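Local coordinates for blood group a-and b-cleaving endo-beta-galactosidase (Streptococcus pneumoniae, PDB 2YGL), which probably cleaves blood group A and B antigens as a family 98 glycoside hydrolase, the fragment here being its two tandem carbohydrate-binding CBM51 modules, at residues A[255-260]-A[323-328]; A[190-195]-A[348-353]; A[106-111]-A[146-151]; A[85-90]-A[133-138]. One frame throughout, in Å; residues are numbered along the deposited sequence.

Interaction 1: residues A[255-260]-A[323-328]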
loop_
_atom_site.group_PDB
_atom_site.type_symbol
_atom_site.label_atom_id
_atom_site.label_comp_id
_atom_site.label_asym_id
_atom_site.label_seq_id
_atom_site.Cartn_x
_atom_site.Cartn_y
_atom_site.Cartn_z
ATOM N N TYR A 255 -3.703 27.935 -2.750
ATOM C CA TYR A 255 -4.536 27.437 -1.661
ATOM C C TYR A 255 -3.873 27.660 -0.309
ATOM O O TYR A 255 -2.674 27.426 -0.146
ATOM C CB TYR A 255 -4.851 25.950 -1.852
ATOM C CG TYR A 255 -5.707 25.672 -3.062
ATOM C CD1 TYR A 255 -7.100 25.729 -2.985
ATOM C CD2 TYR A 255 -5.126 25.366 -4.289
ATOM C CE1 TYR A 255 -7.891 25.480 -4.102
ATOM C CE2 TYR A 255 -5.905 25.118 -5.409
ATOM C CZ TYR A 255 -7.284 25.175 -5.312
ATOM O OH TYR A 255 -8.049 24.927 -6.429
ATOM N N ASP A 256 -4.666 28.130 0.648
ATOM C CA ASP A 256 -4.235 28.224 2.037
ATOM C C ASP A 256 -4.597 26.915 2.726
ATOM O O ASP A 256 -5.773 26.646 2.993
ATOM C CB ASP A 256 -4.909 29.419 2.722
ATOM C CG ASP A 256 -4.532 29.558 4.197
ATOM O OD1 ASP A 256 -3.604 28.872 4.670
ATOM O OD2 ASP A 256 -5.176 30.369 4.887
ATOM N N VAL A 257 -3.582 26.096 2.990
ATOM C CA VAL A 257 -3.781 24.789 3.624
ATOM C C VAL A 257 -3.313 24.761 5.085
ATOM O O VAL A 257 -3.131 23.689 5.666
ATOM C CB VAL A 257 -3.119 23.632 2.814
ATOM C CG1 VAL A 257 -3.805 23.463 1.464
ATOM C CG2 VAL A 257 -1.612 23.853 2.647
ATOM N N SER A 258 -3.140 25.945 5.671
ATOM C CA SER A 258 -2.667 26.088 7.051
ATOM C C SER A 258 -3.602 25.436 8.069
ATOM O O SER A 258 -3.154 24.968 9.116
ATOM C CB SER A 258 -2.483 27.565 7.399
ATOM O OG SER A 258 -3.715 28.262 7.339
ATOM N N GLY A 259 -4.896 25.406 7.754
ATOM C CA GLY A 259 -5.901 24.841 8.655
ATOM C C GLY A 259 -6.047 23.328 8.615
ATOM O O GLY A 259 -6.913 22.773 9.292
ATOM N N ALA A 260 -5.212 22.654 7.826
ATOM C CA ALA A 260 -5.299 21.198 7.692
ATOM C C ALA A 260 -3.940 20.528 7.538
ATOM O O ALA A 260 -2.965 21.153 7.118
ATOM C CB ALA A 260 -6.212 20.818 6.534
ATOM N N LYS A 323 5.090 18.226 5.973
ATOM C CA LYS A 323 4.419 18.555 7.229
ATOM C C LYS A 323 4.482 20.060 7.498
ATOM O O LYS A 323 5.498 20.704 7.221
ATOM C CB LYS A 323 5.064 17.768 8.379
ATOM C CG LYS A 323 4.404 17.935 9.746
ATOM C CD LYS A 323 5.144 17.120 10.801
ATOM C CE LYS A 323 4.788 17.552 12.218
ATOM N NZ LYS A 323 5.411 18.851 12.599
ATOM N N ASP A 324 3.376 20.604 8.011
ATOM C CA ASP A 324 3.244 22.023 8.388
ATOM C C ASP A 324 3.238 23.030 7.221
ATOM O O ASP A 324 3.550 24.208 7.413
ATOM C CB ASP A 324 4.292 22.421 9.445
ATOM C CG ASP A 324 4.146 21.641 10.748
ATOM O OD1 ASP A 324 3.007 21.301 11.136
ATOM O OD2 ASP A 324 5.181 21.373 11.388
ATOM N N THR A 325 2.864 22.570 6.027
ATOM C CA THR A 325 2.766 23.450 4.852
ATOM C C THR A 325 1.621 24.451 5.028
ATOM O O THR A 325 0.510 24.076 5.411
ATOM C CB THR A 325 2.586 22.642 3.537
ATOM O OG1 THR A 325 3.755 21.848 3.294
ATOM C CG2 THR A 325 2.363 23.562 2.340
ATOM N N GLN A 326 1.908 25.721 4.750
ATOM C CA GLN A 326 0.931 26.801 4.899
ATOM C C GLN A 326 0.225 27.114 3.584
ATOM O O GLN A 326 -0.982 27.382 3.561
ATOM C CB GLN A 326 1.603 28.075 5.435
ATOM C CG GLN A 326 2.331 27.902 6.773
ATOM C CD GLN A 326 1.420 27.372 7.868
ATOM O OE1 GLN A 326 1.505 26.206 8.250
ATOM N NE2 GLN A 326 0.534 28.223 8.364
ATOM N N THR A 327 0.993 27.076 2.497
ATOM C CA THR A 327 0.533 27.512 1.187
ATOM C C THR A 327 0.935 26.511 0.106
ATOM O O THR A 327 2.083 26.061 0.055
ATOM C CB THR A 327 1.109 28.910 0.850
ATOM O OG1 THR A 327 0.700 29.848 1.853
ATOM C CG2 THR A 327 0.630 29.400 -0.513
ATOM N N ILE A 328 -0.024 26.155 -0.744
ATOM C CA ILE A 328 0.260 25.360 -1.936
ATOM C C ILE A 328 -0.121 26.164 -3.176
ATOM O O ILE A 328 -1.235 26.676 -3.271
ATOM C CB ILE A 328 -0.456 23.978 -1.917
ATOM C CG1 ILE A 328 0.124 23.092 -0.805
ATOM C CG2 ILE A 328 -0.338 23.277 -3.285
ATOM C CD1 ILE A 328 -0.682 21.838 -0.507
#
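The ring of Tyr255 has the carbonyl oxygen of Ile328 at its edge, near the ring plane, and its phenol end runs on away from the 323-328 segment. The carboxylate of Asp256 is the other flat group: Ser258 OG meets OD1 on its syn side at 2.7 Å, and Ser258 N reaches the same OD1 at 3.1 Å from above the plane, both from one face. This second bond closes an Asx turn that bends the chain as it leaves the strand, overlapping a type I beta turn from Val257 to Ala260. Before the bend, Tyr255 and Ile328 form an antiparallel hydrogen-bonded pair, Tyr255 N giving to Ile328 O at 2.8 Å and Ile328 N to Tyr255 O at 3.0 Å. Val257 N then gives to Gln326 O at 3.0 Å, a less straight bond (141°) whose donor stands above the carbonyl plane. Chi1 of -66° sets Val257 CG2 between the backbone N and the carbonyl carbon, where it lies 3.9 Å from Ile328 CD1 and 4.0 Å from Thr325 CG2. Val257 and Ile328 cross at about a right angle and both rest on Phe350 of strand 343-352, while Tyr255 packs on Leu192 and Trp197. The contact thus pairs the end of strand 251-256 with the start of strand 327-334, beside Asp293, whose OD1 takes the N-H groups of Gln326 and Thr327.

Interaction 2: residues A[190-195]-A[348-353]; sequences VYLSDL and ALFMAN
Val190 and Phe350 form an antiparallel hydrogen-bonded pair, with Val190 N to Phe350 O at 2.9 Å and Phe350 N to Val190 O at 2.8 Å, and a third bond, Leu192 N to Ala348 O, carries the pairing into the 3-10 turn at 192-194. Side chains then gather round the Phe350 ring. CD1 of Leu192 sits over the centre of one face, 3.6 Å from the centroid and only 9° off the ring normal, a CH-pi contact in which the leucine crosses the phenylalanine at about a right angle. Leu195 CD1 approaches the same ring at its edge, 3.9 Å from Phe350 CD2. Tyr191 and Leu349 meet on the other side of the sheet, where Tyr191 CE1 lies 4.0 Å from Leu349 CD2; the tyrosine OH is bound to Leu182 O. The carbonyl of Ala348 serves twice, since besides Leu192 N it accepts from a water at 2.7 Å, and that water takes the N-H of Ser193 at 3.0 Å, tying the start of the turn to the strand. Strand 189-191 pairs here with strand 343-352, which bonds through Leu349 and Met351 to strand 262-271. Leu192 packs on Leu243 and Phe265 of the same sheet and, across the interface, on Leu330 of strand 327-334 in the facing one.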
loop_
_atom_site.group_PDB
_atom_site.type_symbol
_atom_site.label_atom_id
_atom_site.label_comp_id
_atom_site.label_asym_id
_atom_site.label_seq_id
_atom_site.Cartn_x
_atom_site.Cartn_y
_atom_site.Cartn_z
ATOM N N VAL A 190 -10.016 14.994 -0.861
ATOM C CA VAL A 190 -10.848 16.169 -1.086
ATOM C C VAL A 190 -10.435 16.810 -2.411
ATOM O O VAL A 190 -9.276 17.205 -2.583
ATOM C CB VAL A 190 -10.741 17.181 0.082
ATOM C CG1 VAL A 190 -11.417 18.505 -0.265
ATOM C CG2 VAL A 190 -11.351 16.597 1.354
ATOM N N TYR A 191 -11.384 16.886 -3.345
ATOM C CA TYR A 191 -11.144 17.495 -4.652
ATOM C C TYR A 191 -10.886 18.991 -4.520
ATOM O O TYR A 191 -11.605 19.695 -3.804
ATOM C CB TYR A 191 -12.326 17.256 -5.597
ATOM C CG TYR A 191 -12.538 15.809 -5.956
ATOM C CD1 TYR A 191 -11.674 15.158 -6.833
ATOM C CD2 TYR A 191 -13.605 15.088 -5.420
ATOM C CE1 TYR A 191 -11.861 13.826 -7.167
ATOM C CE2 TYR A 191 -13.805 13.753 -5.748
ATOM C CZ TYR A 191 -12.929 13.130 -6.622
ATOM O OH TYR A 191 -13.113 11.813 -6.957
ATOM N N LEU A 192 -9.858 19.467 -5.217
ATOM C CA LEU A 192 -9.499 20.887 -5.188
ATOM C C LEU A 192 -10.643 21.784 -5.659
ATOM O O LEU A 192 -10.876 22.850 -5.086
ATOM C CB LEU A 192 -8.225 21.148 -5.996
ATOM C CG LEU A 192 -6.898 21.039 -5.236
ATOM C CD1 LEU A 192 -6.591 19.611 -4.787
ATOM C CD2 LEU A 192 -5.767 21.568 -6.094
ATOM N N SER A 193 -11.369 21.326 -6.678
ATOM C CA SER A 193 -12.526 22.051 -7.212
ATOM C C SER A 193 -13.700 22.160 -6.227
ATOM O O SER A 193 -14.665 22.881 -6.486
ATOM C CB SER A 193 -12.993 21.422 -8.527
ATOM O OG SER A 193 -13.346 20.061 -8.346
ATOM N N ASP A 194 -13.617 21.447 -5.107
ATOM C CA ASP A 194 -14.606 21.574 -4.038
ATOM C C ASP A 194 -14.153 22.563 -2.961
ATOM O O ASP A 194 -14.827 22.735 -1.945
ATOM C CB ASP A 194 -14.913 20.208 -3.418
ATOM C CG ASP A 194 -15.720 19.312 -4.337
ATOM O OD1 ASP A 194 -16.330 19.825 -5.304
ATOM O OD2 ASP A 194 -15.747 18.087 -4.089
ATOM N N LEU A 195 -13.019 23.221 -3.201
ATOM C CA LEU A 195 -12.440 24.165 -2.246
ATOM C C LEU A 195 -12.386 25.591 -2.793
ATOM O O LEU A 195 -12.449 25.809 -4.006
ATOM C CB LEU A 195 -11.031 23.714 -1.848
ATOM C CG LEU A 195 -10.836 22.316 -1.252
ATOM C CD1 LEU A 195 -9.352 21.972 -1.211
ATOM C CD2 LEU A 195 -11.453 22.212 0.134
ATOM N N ALA A 348 -7.936 16.362 -9.687
ATOM C CA ALA A 348 -7.086 17.011 -8.680
ATOM C C ALA A 348 -7.667 16.941 -7.271
ATOM O O ALA A 348 -8.773 17.427 -7.023
ATOM C CB ALA A 348 -6.807 18.457 -9.067
ATOM N N LEU A 349 -6.911 16.335 -6.358
ATOM C CA LEU A 349 -7.358 16.165 -4.976
ATOM C C LEU A 349 -6.225 16.254 -3.943
ATOM O O LEU A 349 -5.045 16.109 -4.279
ATOM C CB LEU A 349 -8.156 14.858 -4.817
ATOM C CG LEU A 349 -7.500 13.490 -5.033
ATOM C CD1 LEU A 349 -6.709 13.052 -3.800
ATOM C CD2 LEU A 349 -8.570 12.453 -5.360
ATOM N N PHE A 350 -6.611 16.511 -2.694
ATOM C CA PHE A 350 -5.702 16.516 -1.550
ATOM C C PHE A 350 -5.980 15.323 -0.637
ATOM O O PHE A 350 -7.126 14.889 -0.504
ATOM C CB PHE A 350 -5.882 17.797 -0.724
ATOM C CG PHE A 350 -5.233 19.024 -1.311
ATOM C CD1 PHE A 350 -3.958 18.973 -1.867
ATOM C CD2 PHE A 350 -5.889 20.253 -1.256
ATOM C CE1 PHE A 350 -3.361 20.119 -2.391
ATOM C CE2 PHE A 350 -5.299 21.403 -1.773
ATOM C CZ PHE A 350 -4.033 21.337 -2.340
ATOM N N MET A 351 -4.928 14.804 -0.004
ATOM C CA MET A 351 -5.066 13.793 1.046
ATOM C C MET A 351 -4.601 14.360 2.388
ATOM O O MET A 351 -3.669 15.165 2.439
ATOM C CB MET A 351 -4.250 12.536 0.719
ATOM C CG MET A 351 -4.612 11.822 -0.586
ATOM S SD MET A 351 -6.181 10.928 -0.545
ATOM C CE MET A 351 -5.862 9.698 0.725
ATOM N N ALA A 352 -5.256 13.939 3.468
ATOM C CA ALA A 352 -4.835 14.296 4.823
ATOM C C ALA A 352 -4.509 13.043 5.636
ATOM O O ALA A 352 -5.388 12.232 5.932
ATOM C CB ALA A 352 -5.901 15.136 5.524
ATOM N N ASN A 353 -3.236 12.896 5.987
ATOM C CA ASN A 353 -2.750 11.716 6.698
ATOM C C ASN A 353 -2.183 12.082 8.066
ATOM O O ASN A 353 -2.276 11.302 9.015
ATOM C CB ASN A 353 -1.693 11.000 5.850
ATOM C CG ASN A 353 -1.187 9.721 6.491
ATOM O OD1 ASN A 353 0.006 9.589 6.775
ATOM N ND2 ASN A 353 -2.089 8.773 6.721
HETATM O O HOH W 1 -10.439 19.019 -8.440
#

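Interaction 3: residues A[106-111]-A[146-151]; sequences IEIEID and ISLKSF
Four backbone bonds join Glu107 with Lys149 and Glu109 with Ser147 as antiparallel hydrogen-bonded pairs. The shortest runs from Ser147 N to Glu109 O at 2.7 Å. Its companion, from Glu109 N to Ser147 O, measures 3.0 Å. The non-hydrogen-bonded pairs Ile106-Ser150, Ile108-Leu148 and Ile110-Ile146 alternate with them. Charge is concentrated on the face that carries Glu107, Glu109 and Lys149. The lysine chain is bent about its CG-CD bond (chi3 78°), and its NZ meets Glu109 OE1 on the syn side at 2.7 Å, a salt bridge, while a second, weak bond reaches Glu107 OE1 at 3.3 Å. A single ammonium group thus links two carboxylates of the neighbouring strand and probably offsets the repulsion between them. Glu107 is held further by Arg105, which bonds OE2 and also makes a cation-pi contact with Phe151; CE1 of that ring lies 3.5 Å from Glu107 OE1, the ring and carboxylate planes 71° apart. The opposite face is mostly apolar, Ser150 being its polar member in these segments. Ile108 and Leu148 lie side by side, pointing the same way, with Ile108 CD1 3.9 Å from Leu148 CG. Ile146 sets CG1 anti to its backbone N (chi1 -171°), which brings CG1 to 3.9 Å from Ile110 CG1 and CD1 to 4.0 Å from Ile108 CG2. This layer packs on Phe83 of strand 82-87 and Phe163 of strand 160-171, both of the facing sheet. Within its own sheet, strand 145-151 is flanked by 105-110 and 69-74, and strand 113-117 lies beyond 105-110 as an outermost strand.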
loop_
_atom_site.group_PDB
_atom_site.type_symbol
_atom_site.label_atom_id
_atom_site.label_comp_id
_atom_site.label_asym_id
_atom_site.label_seq_id
_atom_site.Cartn_x
_atom_site.Cartn_y
_atom_site.Cartn_z
ATOM N N ILE A 106 12.924 -23.874 15.082
ATOM C CA ILE A 106 11.827 -23.301 14.305
ATOM C C ILE A 106 12.378 -22.151 13.465
ATOM O O ILE A 106 13.078 -21.276 13.983
ATOM C CB ILE A 106 10.655 -22.806 15.200
ATOM C CG1 ILE A 106 10.039 -23.975 15.983
ATOM C CG2 ILE A 106 9.580 -22.110 14.351
ATOM C CD1 ILE A 106 9.090 -23.557 17.104
ATOM N N GLU A 107 12.066 -22.162 12.172
ATOM C CA GLU A 107 12.524 -21.119 11.261
ATOM C C GLU A 107 11.383 -20.486 10.477
ATOM O O GLU A 107 10.354 -21.118 10.228
ATOM C CB GLU A 107 13.553 -21.674 10.273
ATOM C CG GLU A 107 14.890 -22.057 10.882
ATOM C CD GLU A 107 15.809 -22.753 9.887
ATOM O OE1 GLU A 107 15.346 -23.124 8.783
ATOM O OE2 GLU A 107 17.001 -22.933 10.215
ATOM N N ILE A 108 11.582 -19.225 10.097
ATOM C CA ILE A 108 10.722 -18.556 9.129
ATOM C C ILE A 108 11.573 -18.211 7.913
ATOM O O ILE A 108 12.655 -17.629 8.041
ATOM C CB ILE A 108 10.037 -17.289 9.710
ATOM C CG1 ILE A 108 9.246 -17.621 10.989
ATOM C CG2 ILE A 108 9.142 -16.614 8.660
ATOM C CD1 ILE A 108 8.087 -18.615 10.810
ATOM N N GLU A 109 11.079 -18.595 6.741
ATOM C CA GLU A 109 11.803 -18.438 5.489
ATOM C C GLU A 109 10.957 -17.652 4.494
ATOM O O GLU A 109 9.757 -17.905 4.357
ATOM C CB GLU A 109 12.142 -19.820 4.925
ATOM C CG GLU A 109 13.020 -19.831 3.686
ATOM C CD GLU A 109 13.423 -21.240 3.278
ATOM O OE1 GLU A 109 14.105 -21.924 4.071
ATOM O OE2 GLU A 109 13.055 -21.665 2.164
ATOM N N ILE A 110 11.584 -16.690 3.819
ATOM C CA ILE A 110 10.937 -15.950 2.734
ATOM C C ILE A 110 11.781 -16.058 1.467
ATOM O O ILE A 110 12.941 -15.633 1.448
ATOM C CB ILE A 110 10.694 -14.457 3.089
ATOM C CG1 ILE A 110 9.765 -14.328 4.300
ATOM C CG2 ILE A 110 10.113 -13.707 1.883
ATOM C CD1 ILE A 110 9.713 -12.931 4.908
ATOM N N ASP A 111 11.189 -16.644 0.426
ATOM C CA ASP A 111 11.831 -16.813 -0.886
ATOM C C ASP A 111 13.251 -17.392 -0.813
ATOM O O ASP A 111 14.174 -16.887 -1.455
ATOM C CB ASP A 111 11.819 -15.492 -1.673
ATOM C CG ASP A 111 10.414 -14.960 -1.912
ATOM O OD1 ASP A 111 9.478 -15.766 -2.109
ATOM O OD2 ASP A 111 10.247 -13.723 -1.913
ATOM N N ILE A 146 6.200 -17.179 1.828
ATOM C CA ILE A 146 6.630 -17.269 3.223
ATOM C C ILE A 146 6.416 -18.692 3.751
ATOM O O ILE A 146 5.366 -19.301 3.518
ATOM C CB ILE A 146 5.958 -16.188 4.133
ATOM C CG1 ILE A 146 6.605 -16.173 5.526
ATOM C CG2 ILE A 146 4.432 -16.371 4.202
ATOM C CD1 ILE A 146 6.306 -14.931 6.358
ATOM N N SER A 147 7.426 -19.214 4.443
ATOM C CA SER A 147 7.410 -20.591 4.924
ATOM C C SER A 147 7.603 -20.703 6.430
ATOM O O SER A 147 8.527 -20.114 7.001
ATOM C CB SER A 147 8.469 -21.424 4.197
ATOM O OG SER A 147 8.026 -21.775 2.901
ATOM N N LEU A 148 6.713 -21.470 7.056
ATOM C CA LEU A 148 6.786 -21.790 8.475
ATOM C C LEU A 148 7.404 -23.179 8.633
ATOM O O LEU A 148 6.799 -24.186 8.253
ATOM C CB LEU A 148 5.387 -21.742 9.103
ATOM C CG LEU A 148 4.796 -20.404 9.576
ATOM C CD1 LEU A 148 4.879 -19.286 8.534
ATOM C CD2 LEU A 148 3.354 -20.605 10.025
ATOM N N LYS A 149 8.613 -23.221 9.187
ATOM C CA LYS A 149 9.395 -24.454 9.267
ATOM C C LYS A 149 9.645 -24.876 10.712
ATOM O O LYS A 149 10.007 -24.049 11.548
ATOM C CB LYS A 149 10.735 -24.282 8.547
ATOM C CG LYS A 149 10.621 -23.920 7.069
ATOM C CD LYS A 149 11.946 -23.402 6.508
ATOM C CE LYS A 149 12.930 -24.526 6.210
ATOM N NZ LYS A 149 14.261 -23.996 5.798
ATOM N N SER A 150 9.453 -26.161 10.998
ATOM C CA SER A 150 9.731 -26.698 12.331
ATOM C C SER A 150 10.508 -28.008 12.266
ATOM O O SER A 150 10.140 -28.929 11.531
ATOM C CB SER A 150 8.449 -26.849 13.161
ATOM O OG SER A 150 7.474 -27.614 12.483
ATOM N N PHE A 151 11.587 -28.072 13.042
ATOM C CA PHE A 151 12.508 -29.207 13.018
ATOM C C PHE A 151 12.359 -30.074 14.271
ATOM O O PHE A 151 12.622 -29.624 15.389
ATOM C CB PHE A 151 13.954 -28.719 12.843
ATOM C CG PHE A 151 14.240 -28.120 11.485
ATOM C CD1 PHE A 151 13.966 -26.778 11.222
ATOM C CD2 PHE A 151 14.789 -28.900 10.468
ATOM C CE1 PHE A 151 14.228 -26.221 9.967
ATOM C CE2 PHE A 151 15.058 -28.352 9.209
ATOM C CZ PHE A 151 14.774 -27.010 8.959
#

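Interaction 4: residues A[85-90]-A[133-138]; sequences TYIGID and QFISVT
Thr85 pairs with Ile135 through two backbone bonds, the one from Ile135 N to Thr85 O being short (2.7 Å) and nearly straight (176°). Its methyl CG2 lies alongside the isoleucine, 3.8 Å from Ile135 CD1, both side chains pointing the same way, while OG1 turns to Ala164 O on the adjoining strand 160-171. Tyr86 faces the other side of the sheet, where it meets Phe134. CD1 of the phenylalanine stands over the centre of the tyrosine ring, 3.6 Å from Tyr86 CZ, and the two ring planes make 46°, an oblique pair with centroids 4.8 Å apart. Phe134 reaches this place because its CG is anti to the backbone N (chi1 179°). Lys55 adds a cation-pi contact to Tyr86. Ile87 returns to the side of Thr85 and is bonded at both backbone groups: its N to Gln133 O at 2.8 Å and its O from Gln133 N at 3.0 Å. Its CG2 and CD1 come up to Ile135 CD1, CG2 at 3.8 Å, the two isoleucines crossing at about a right angle. At Gly88 the chain turns a corner and parts from Gln133. On the buried face Phe163 of strand 160-171 touches Thr85 and Ile87. With Thr85, Ile87 and Ile135 turned to the second antiparallel sheet, where Tyr116 meets both isoleucines, and Tyr86 and Phe134 on the other side, the pair forms part of one wall of the beta-sandwich of a CBM51 module.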
loop_
_atom_site.group_PDB
_atom_site.type_symbol
_atom_site.label_atom_id
_atom_site.label_comp_id
_atom_site.label_asym_id
_atom_site.label_seq_id
_atom_site.Cartn_x
_atom_site.Cartn_y
_atom_site.Cartn_z
ATOM N N THR A 85 4.198 -13.560 15.044
ATOM C CA THR A 85 3.669 -14.769 15.686
ATOM C C THR A 85 4.417 -15.100 16.977
ATOM O O THR A 85 5.557 -14.670 17.174
ATOM C CB THR A 85 3.712 -16.003 14.733
ATOM O OG1 THR A 85 2.906 -17.059 15.267
ATOM C CG2 THR A 85 5.138 -16.507 14.531
ATOM N N TYR A 86 3.758 -15.857 17.851
ATOM C CA TYR A 86 4.400 -16.455 19.015
ATOM C C TYR A 86 4.631 -17.933 18.718
ATOM O O TYR A 86 3.740 -18.614 18.209
ATOM C CB TYR A 86 3.515 -16.318 20.257
ATOM C CG TYR A 86 3.298 -14.895 20.723
ATOM C CD1 TYR A 86 2.272 -14.114 20.186
ATOM C CD2 TYR A 86 4.110 -14.332 21.708
ATOM C CE1 TYR A 86 2.063 -12.809 20.610
ATOM C CE2 TYR A 86 3.909 -13.020 22.142
ATOM C CZ TYR A 86 2.883 -12.268 21.586
ATOM O OH TYR A 86 2.670 -10.974 22.002
ATOM N N ILE A 87 5.825 -18.426 19.029
ATOM C CA ILE A 87 6.149 -19.835 18.802
ATOM C C ILE A 87 6.505 -20.572 20.085
ATOM O O ILE A 87 7.046 -19.989 21.023
ATOM C CB ILE A 87 7.285 -20.035 17.751
ATOM C CG1 ILE A 87 8.536 -19.222 18.126
ATOM C CG2 ILE A 87 6.782 -19.700 16.351
ATOM C CD1 ILE A 87 9.804 -19.649 17.393
ATOM N N GLY A 88 6.199 -21.864 20.099
ATOM C CA GLY A 88 6.527 -22.745 21.211
ATOM C C GLY A 88 5.816 -24.070 21.033
ATOM O O GLY A 88 5.138 -24.287 20.030
ATOM N N ILE A 89 5.983 -24.962 22.004
ATOM C CA ILE A 89 5.263 -26.228 22.013
ATOM C C ILE A 89 3.966 -26.023 22.786
ATOM O O ILE A 89 3.982 -25.505 23.905
ATOM C CB ILE A 89 6.107 -27.368 22.631
ATOM C CG1 ILE A 89 7.383 -27.585 21.809
ATOM C CG2 ILE A 89 5.291 -28.662 22.707
ATOM C CD1 ILE A 89 8.428 -28.469 22.477
ATOM N N ASP A 90 2.846 -26.417 22.182
ATOM C CA ASP A 90 1.533 -26.228 22.797
ATOM C C ASP A 90 1.418 -26.920 24.155
ATOM O O ASP A 90 1.955 -28.013 24.356
ATOM C CB ASP A 90 0.422 -26.722 21.872
ATOM C CG ASP A 90 -0.934 -26.181 22.267
ATOM O OD1 ASP A 90 -1.256 -25.035 21.890
ATOM O OD2 ASP A 90 -1.675 -26.899 22.965
ATOM N N GLN A 133 8.510 -17.657 22.217
ATOM C CA GLN A 133 9.285 -16.609 21.557
ATOM C C GLN A 133 8.390 -15.840 20.593
ATOM O O GLN A 133 7.615 -16.441 19.845
ATOM C CB GLN A 133 10.482 -17.196 20.802
ATOM C CG GLN A 133 11.603 -17.734 21.694
ATOM C CD GLN A 133 12.422 -16.635 22.362
ATOM O OE1 GLN A 133 12.441 -15.489 21.912
ATOM N NE2 GLN A 133 13.112 -16.990 23.436
ATOM N N PHE A 134 8.501 -14.513 20.621
ATOM C CA PHE A 134 7.759 -13.642 19.711
ATOM C C PHE A 134 8.601 -13.323 18.482
ATOM O O PHE A 134 9.751 -12.892 18.603
ATOM C CB PHE A 134 7.334 -12.349 20.423
ATOM C CG PHE A 134 6.587 -11.374 19.542
ATOM C CD1 PHE A 134 5.316 -11.680 19.057
ATOM C CD2 PHE A 134 7.149 -10.143 19.216
ATOM C CE1 PHE A 134 4.623 -10.780 18.250
ATOM C CE2 PHE A 134 6.464 -9.232 18.410
ATOM C CZ PHE A 134 5.197 -9.551 17.926
ATOM N N ILE A 135 8.025 -13.550 17.306
ATOM C CA ILE A 135 8.689 -13.266 16.041
ATOM C C ILE A 135 8.070 -12.028 15.400
ATOM O O ILE A 135 6.843 -11.916 15.299
ATOM C CB ILE A 135 8.590 -14.458 15.042
ATOM C CG1 ILE A 135 9.176 -15.739 15.647
ATOM C CG2 ILE A 135 9.293 -14.123 13.720
ATOM C CD1 ILE A 135 8.895 -16.986 14.830
ATOM N N SER A 136 8.926 -11.100 14.983
ATOM C CA SER A 136 8.508 -9.961 14.176
ATOM C C SER A 136 9.560 -9.704 13.103
ATOM O O SER A 136 10.649 -9.201 13.393
ATOM C CB SER A 136 8.287 -8.723 15.045
ATOM O OG SER A 136 7.620 -7.710 14.314
ATOM N N VAL A 137 9.239 -10.084 11.869
ATOM C CA VAL A 137 10.160 -9.919 10.745
ATOM C C VAL A 137 9.576 -9.029 9.651
ATOM O O VAL A 137 8.369 -9.050 9.397
ATOM C CB VAL A 137 10.610 -11.279 10.131
ATOM C CG1 VAL A 137 11.563 -12.005 11.069
ATOM C CG2 VAL A 137 9.411 -12.156 9.775
ATOM N N THR A 138 10.447 -8.250 9.015
ATOM C CA THR A 138 10.065 -7.413 7.884
ATOM C C THR A 138 9.950 -8.274 6.626
ATOM O O THR A 138 10.775 -9.158 6.387
ATOM C CB THR A 138 11.087 -6.271 7.652
ATOM O OG1 THR A 138 11.381 -5.627 8.897
ATOM C CG2 THR A 138 10.536 -5.233 6.682
#

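Interactions 1 and 2 belong to the second module, interactions 3 and 4 to the first, and the two pairs lie about 42 to 47 Å apart between centres. In each module one contact comes from each of the two facing sheets, and apolar side chains of the pair meet between them, as where Ile108 packs on Ile135 and Ile106 on Ile87 in the first module. Interactions 1 and 3 involve equivalent sheets, yet interaction 3 is the buried one, with a salt-bridge network on its far face, whereas interaction 1 ends in an exposed turn. Interactions 2 and 4 are also partly buried: a leucine methyl lies over Phe350 in interaction 2, an oblique Tyr-Phe pair on the outward side in interaction 4.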